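Local structure of p-47 protein (Clostridium botulinum E1 str. 'BoNT E Beluga', 5WIX) at residues P103-A115 against H119-N129. The protein is of unknown function but has a tulip-domain fold like that of bactericidal/permeability-increasing protein, which hints at, without proving, binding of lipid-like ligands. Sequence-based numbering, arbitrary orientation.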
loop_
_atom_site.group_PDB
_atom_site.type_symbol
_atom_site.label_atom_id
_atom_site.label_comp_id
_atom_site.label_asym_id
_atom_site.label_seq_id
_atom_site.Cartn_x
_atom_site.Cartn_y
_atom_site.Cartn_z
ATOM N N PRO A 103 -11.322 -27.204 -18.554
ATOM C CA PRO A 103 -10.315 -26.455 -19.306
ATOM C C PRO A 103 -9.568 -25.465 -18.437
ATOM O O PRO A 103 -10.078 -25.004 -17.406
ATOM C CB PRO A 103 -11.135 -25.728 -20.380
ATOM C CG PRO A 103 -12.523 -25.683 -19.868
ATOM C CD PRO A 103 -12.700 -26.859 -18.959
ATOM N N ILE A 104 -8.355 -25.136 -18.853
ATOM C CA ILE A 104 -7.578 -24.148 -18.132
ATOM C C ILE A 104 -7.155 -23.024 -19.060
ATOM O O ILE A 104 -6.448 -23.232 -20.060
ATOM C CB ILE A 104 -6.354 -24.783 -17.475
ATOM C CG1 ILE A 104 -6.804 -25.805 -16.423
ATOM C CG2 ILE A 104 -5.462 -23.711 -16.877
ATOM C CD1 ILE A 104 -5.710 -26.244 -15.477
ATOM N N LEU A 105 -7.615 -21.831 -18.710
ATOM C CA LEU A 105 -7.417 -20.635 -19.513
ATOM C C LEU A 105 -6.484 -19.655 -18.834
ATOM O O LEU A 105 -6.282 -19.709 -17.623
ATOM C CB LEU A 105 -8.759 -19.951 -19.772
ATOM C CG LEU A 105 -9.860 -20.921 -20.174
ATOM C CD1 LEU A 105 -11.232 -20.259 -20.170
ATOM C CD2 LEU A 105 -9.512 -21.432 -21.550
ATOM N N GLU A 106 -5.914 -18.763 -19.630
ATOM C CA GLU A 106 -5.288 -17.550 -19.124
ATOM C C GLU A 106 -6.070 -16.392 -19.706
ATOM O O GLU A 106 -6.334 -16.378 -20.912
ATOM C CB GLU A 106 -3.814 -17.450 -19.520
ATOM C CG GLU A 106 -2.863 -18.188 -18.603
ATOM C CD GLU A 106 -1.418 -17.919 -18.978
ATOM O OE1 GLU A 106 -0.542 -17.987 -18.085
ATOM O OE2 GLU A 106 -1.159 -17.625 -20.168
ATOM N N ILE A 107 -6.466 -15.440 -18.862
ATOM C CA ILE A 107 -7.249 -14.292 -19.323
ATOM C C ILE A 107 -6.705 -12.938 -18.844
ATOM O O ILE A 107 -6.004 -12.856 -17.832
ATOM C CB ILE A 107 -8.715 -14.396 -18.869
ATOM C CG1 ILE A 107 -9.193 -15.839 -18.888
ATOM C CG2 ILE A 107 -9.602 -13.572 -19.769
ATOM C CD1 ILE A 107 -10.692 -15.961 -18.779
ATOM N N LYS A 108 -7.048 -11.883 -19.588
ATOM C CA LYS A 108 -6.620 -10.526 -19.285
ATOM C C LYS A 108 -7.630 -9.751 -18.428
ATOM O O LYS A 108 -8.851 -9.793 -18.649
ATOM C CB LYS A 108 -6.349 -9.747 -20.579
ATOM C CG LYS A 108 -6.033 -8.269 -20.346
ATOM C CD LYS A 108 -5.851 -7.491 -21.639
ATOM C CE LYS A 108 -4.448 -7.661 -22.180
ATOM N NZ LYS A 108 -4.100 -6.574 -23.131
ATOM N N LEU A 109 -7.097 -9.047 -17.439
ATOM C CA LEU A 109 -7.875 -8.065 -16.719
ATOM C C LEU A 109 -7.425 -6.662 -17.109
ATOM O O LEU A 109 -6.243 -6.417 -17.385
ATOM C CB LEU A 109 -7.732 -8.258 -15.222
ATOM C CG LEU A 109 -8.094 -9.651 -14.741
ATOM C CD1 LEU A 109 -8.057 -9.676 -13.229
ATOM C CD2 LEU A 109 -9.464 -10.015 -15.259
ATOM N N ASP A 110 -8.373 -5.739 -17.152
ATOM C CA ASP A 110 -8.016 -4.341 -17.326
ATOM C C ASP A 110 -8.984 -3.466 -16.551
ATOM O O ASP A 110 -10.039 -3.925 -16.100
ATOM C CB ASP A 110 -7.993 -3.955 -18.803
ATOM C CG ASP A 110 -6.958 -2.890 -19.098
ATOM O OD1 ASP A 110 -6.649 -2.110 -18.166
ATOM O OD2 ASP A 110 -6.450 -2.832 -20.242
ATOM N N PHE A 111 -8.620 -2.205 -16.379
ATOM C CA PHE A 111 -9.474 -1.304 -15.625
ATOM C C PHE A 111 -10.490 -0.660 -16.562
ATOM O O PHE A 111 -10.158 -0.294 -17.689
ATOM C CB PHE A 111 -8.624 -0.267 -14.890
ATOM C CG PHE A 111 -7.582 -0.880 -13.978
ATOM C CD1 PHE A 111 -7.951 -1.475 -12.770
ATOM C CD2 PHE A 111 -6.234 -0.888 -14.342
ATOM C CE1 PHE A 111 -6.980 -2.057 -11.926
ATOM C CE2 PHE A 111 -5.257 -1.464 -13.508
ATOM C CZ PHE A 111 -5.627 -2.046 -12.303
ATOM N N PHE A 112 -11.734 -0.568 -16.095
ATOM C CA PHE A 112 -12.849 -0.026 -16.876
ATOM C C PHE A 112 -13.487 1.150 -16.138
ATOM O O PHE A 112 -13.994 0.985 -15.026
ATOM C CB PHE A 112 -13.904 -1.114 -17.148
ATOM C CG PHE A 112 -13.591 -1.998 -18.324
ATOM C CD1 PHE A 112 -14.564 -2.276 -19.278
ATOM C CD2 PHE A 112 -12.334 -2.549 -18.478
ATOM C CE1 PHE A 112 -14.285 -3.092 -20.363
ATOM C CE2 PHE A 112 -12.046 -3.353 -19.556
ATOM C CZ PHE A 112 -13.023 -3.628 -20.504
ATOM N N ASN A 113 -13.459 2.335 -16.742
ATOM C CA ASN A 113 -14.093 3.496 -16.121
ATOM C C ASN A 113 -15.581 3.240 -15.913
ATOM O O ASN A 113 -16.200 2.470 -16.645
ATOM C CB ASN A 113 -13.875 4.758 -16.962
ATOM C CG ASN A 113 -12.415 5.176 -17.019
ATOM O OD1 ASN A 113 -11.515 4.338 -16.962
ATOM N ND2 ASN A 113 -12.175 6.475 -17.123
ATOM N N ASP A 114 -16.146 3.883 -14.904
ATOM C CA ASP A 114 -17.517 3.613 -14.486
ATOM C C ASP A 114 -18.543 4.547 -15.141
ATOM O O ASP A 114 -18.243 5.701 -15.454
ATOM C CB ASP A 114 -17.611 3.719 -12.960
ATOM C CG ASP A 114 -18.889 3.130 -12.413
ATOM O OD1 ASP A 114 -19.495 2.285 -13.109
ATOM O OD2 ASP A 114 -19.276 3.502 -11.285
ATOM N N ALA A 115 -19.757 4.040 -15.343
ATOM C CA ALA A 115 -20.847 4.853 -15.868
ATOM C C ALA A 115 -21.558 5.593 -14.742
ATOM O O ALA A 115 -22.408 6.446 -14.994
ATOM C CB ALA A 115 -21.833 3.993 -16.639
ATOM N N HIS A 119 -14.784 8.793 -11.752
ATOM C CA HIS A 119 -13.560 8.913 -10.962
ATOM C C HIS A 119 -13.236 7.627 -10.201
ATOM O O HIS A 119 -12.154 7.483 -9.621
ATOM C CB HIS A 119 -13.669 10.089 -9.998
ATOM C CG HIS A 119 -13.258 11.391 -10.606
ATOM N ND1 HIS A 119 -12.693 11.472 -11.861
ATOM C CD2 HIS A 119 -13.330 12.660 -10.138
ATOM C CE1 HIS A 119 -12.430 12.738 -12.139
ATOM N NE2 HIS A 119 -12.808 13.478 -11.114
ATOM N N ILE A 120 -14.180 6.695 -10.214
ATOM C CA ILE A 120 -13.941 5.348 -9.715
ATOM C C ILE A 120 -13.672 4.419 -10.892
ATOM O O ILE A 120 -14.578 4.128 -11.671
ATOM C CB ILE A 120 -15.137 4.828 -8.886
ATOM C CG1 ILE A 120 -15.157 5.514 -7.519
ATOM C CG2 ILE A 120 -15.083 3.299 -8.726
ATOM C CD1 ILE A 120 -16.252 5.016 -6.589
ATOM N N LYS A 121 -12.426 3.970 -11.032
ATOM C CA LYS A 121 -12.078 3.025 -12.093
ATOM C C LYS A 121 -12.278 1.598 -11.579
ATOM O O LYS A 121 -12.058 1.315 -10.401
ATOM C CB LYS A 121 -10.643 3.249 -12.580
ATOM C CG LYS A 121 -10.279 4.724 -12.830
ATOM C CD LYS A 121 -11.264 5.430 -13.772
ATOM C CE LYS A 121 -10.781 6.823 -14.177
ATOM N NZ LYS A 121 -9.582 6.794 -15.067
ATOM N N GLU A 122 -12.707 0.706 -12.464
ATOM C CA GLU A 122 -13.225 -0.601 -12.052
ATOM C C GLU A 122 -12.513 -1.777 -12.738
ATOM O O GLU A 122 -12.354 -1.797 -13.959
ATOM C CB GLU A 122 -14.728 -0.649 -12.333
ATOM C CG GLU A 122 -15.402 -1.937 -11.945
ATOM C CD GLU A 122 -16.909 -1.863 -12.096
ATOM O OE1 GLU A 122 -17.481 -0.777 -11.853
ATOM O OE2 GLU A 122 -17.520 -2.888 -12.468
ATOM N N LEU A 123 -12.082 -2.758 -11.952
ATOM C CA LEU A 123 -11.292 -3.857 -12.501
ATOM C C LEU A 123 -12.164 -5.067 -12.843
ATOM O O LEU A 123 -12.757 -5.697 -11.963
ATOM C CB LEU A 123 -10.180 -4.258 -11.532
ATOM C CG LEU A 123 -9.257 -5.349 -12.073
ATOM C CD1 LEU A 123 -8.719 -4.970 -13.439
ATOM C CD2 LEU A 123 -8.116 -5.634 -11.124
ATOM N N LYS A 124 -12.235 -5.383 -14.133
ATOM C CA LYS A 124 -13.091 -6.458 -14.621
ATOM C C LYS A 124 -12.301 -7.352 -15.565
ATOM O O LYS A 124 -11.147 -7.052 -15.874
ATOM C CB LYS A 124 -14.329 -5.885 -15.326
ATOM C CG LYS A 124 -15.170 -4.955 -14.449
ATOM C CD LYS A 124 -16.622 -4.835 -14.925
ATOM C CE LYS A 124 -16.744 -4.065 -16.237
ATOM N NZ LYS A 124 -18.136 -4.102 -16.785
ATOM N N PHE A 125 -12.908 -8.456 -16.000
ATOM C CA PHE A 125 -12.364 -9.265 -17.101
ATOM C C PHE A 125 -12.354 -8.472 -18.399
ATOM O O PHE A 125 -13.164 -7.560 -18.559
ATOM C CB PHE A 125 -13.206 -10.503 -17.314
ATOM C CG PHE A 125 -12.878 -11.647 -16.412
ATOM C CD1 PHE A 125 -11.676 -12.334 -16.543
ATOM C CD2 PHE A 125 -13.810 -12.097 -15.485
ATOM C CE1 PHE A 125 -11.389 -13.435 -15.729
ATOM C CE2 PHE A 125 -13.537 -13.195 -14.674
ATOM C CZ PHE A 125 -12.324 -13.866 -14.797
ATOM N N SER A 126 -11.491 -8.822 -19.350
ATOM C CA SER A 126 -11.562 -8.147 -20.653
ATOM C C SER A 126 -11.103 -9.005 -21.832
ATOM O O SER A 126 -9.917 -9.295 -21.972
ATOM C CB SER A 126 -10.745 -6.846 -20.627
ATOM O OG SER A 126 -9.375 -7.073 -20.916
ATOM N N PHE A 127 -12.042 -9.386 -22.692
ATOM C CA PHE A 127 -11.689 -10.154 -23.884
ATOM C C PHE A 127 -11.951 -9.335 -25.141
ATOM O O PHE A 127 -12.794 -9.693 -25.969
ATOM C CB PHE A 127 -12.452 -11.484 -23.970
ATOM C CG PHE A 127 -13.000 -11.975 -22.662
ATOM C CD1 PHE A 127 -12.179 -12.170 -21.569
ATOM C CD2 PHE A 127 -14.346 -12.280 -22.539
ATOM C CE1 PHE A 127 -12.704 -12.628 -20.366
ATOM C CE2 PHE A 127 -14.869 -12.739 -21.343
ATOM C CZ PHE A 127 -14.045 -12.917 -20.259
ATOM N N GLY A 128 -11.230 -8.229 -25.276
ATOM C CA GLY A 128 -11.352 -7.396 -26.456
ATOM C C GLY A 128 -10.653 -8.022 -27.645
ATOM O O GLY A 128 -10.904 -9.177 -27.998
ATOM N N ASN A 129 -9.762 -7.254 -28.261
ATOM C CA ASN A 129 -9.000 -7.738 -29.399
ATOM C C ASN A 129 -7.634 -7.077 -29.454
ATOM O O ASN A 129 -7.528 -5.860 -29.324
ATOM C CB ASN A 129 -9.764 -7.485 -30.699
ATOM C CG ASN A 129 -9.562 -8.592 -31.717
ATOM O OD1 ASN A 129 -8.572 -9.326 -31.670
ATOM N ND2 ASN A 129 -10.504 -8.716 -32.646
#
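Phe111 and Leu123 face each other as a non-hydrogen-bonded pair, their CA atoms 4.4 Å apart, and their side chains meet on one face of the hairpin. Leu123 has CG anti to its backbone N (chi1 -177°), which sets CD1 obliquely against the Phe111 ring, 3.6 Å from Phe111 CD1. The same methyl reaches Leu109 CB at 3.9 Å, so one leucine branch bridges two residues of the partner strand. Farther along, Leu109 CD2 lies obliquely against the Phe125 ring, 3.5 Å from Phe125 CD1. Ile107 divides its branches between two rings: CD1 turns to Phe125, while CG2 abuts the edge of Phe127.

The other face is more polar. Phe112 extends its ring toward the far end of strand 120-125; the Lys124 chain crosses the Phe112 side chain at about a right angle, with CE the atom nearest the ring, and Ser126 CB is 3.9 Å from Phe112 CE2. Beyond the paired strands, where the chain enters the turn, Asp114 OD1 comes within 3.9 Å of Glu122 OE1, a like-charge approach that may raise the pKa of one or both.

Phe112 and Glu122 exchange backbone bonds in both directions. Asp110 O accepts Lys124 N in a nearly straight bond, the return bond being weak; Ser126 N to Lys108 O, at 2.9 Å, extends the pairing. Strand 187-195 supplies Phe192 against Leu109, Phe111 and Leu123, and Phe190 meets the Phe111 ring edge-to-face. This is a twisted antiparallel beta hairpin of the BPI-like tulip fold; the part of the face that carries Phe111 and Leu123 packs against strand 187-195 of the six-stranded sheet.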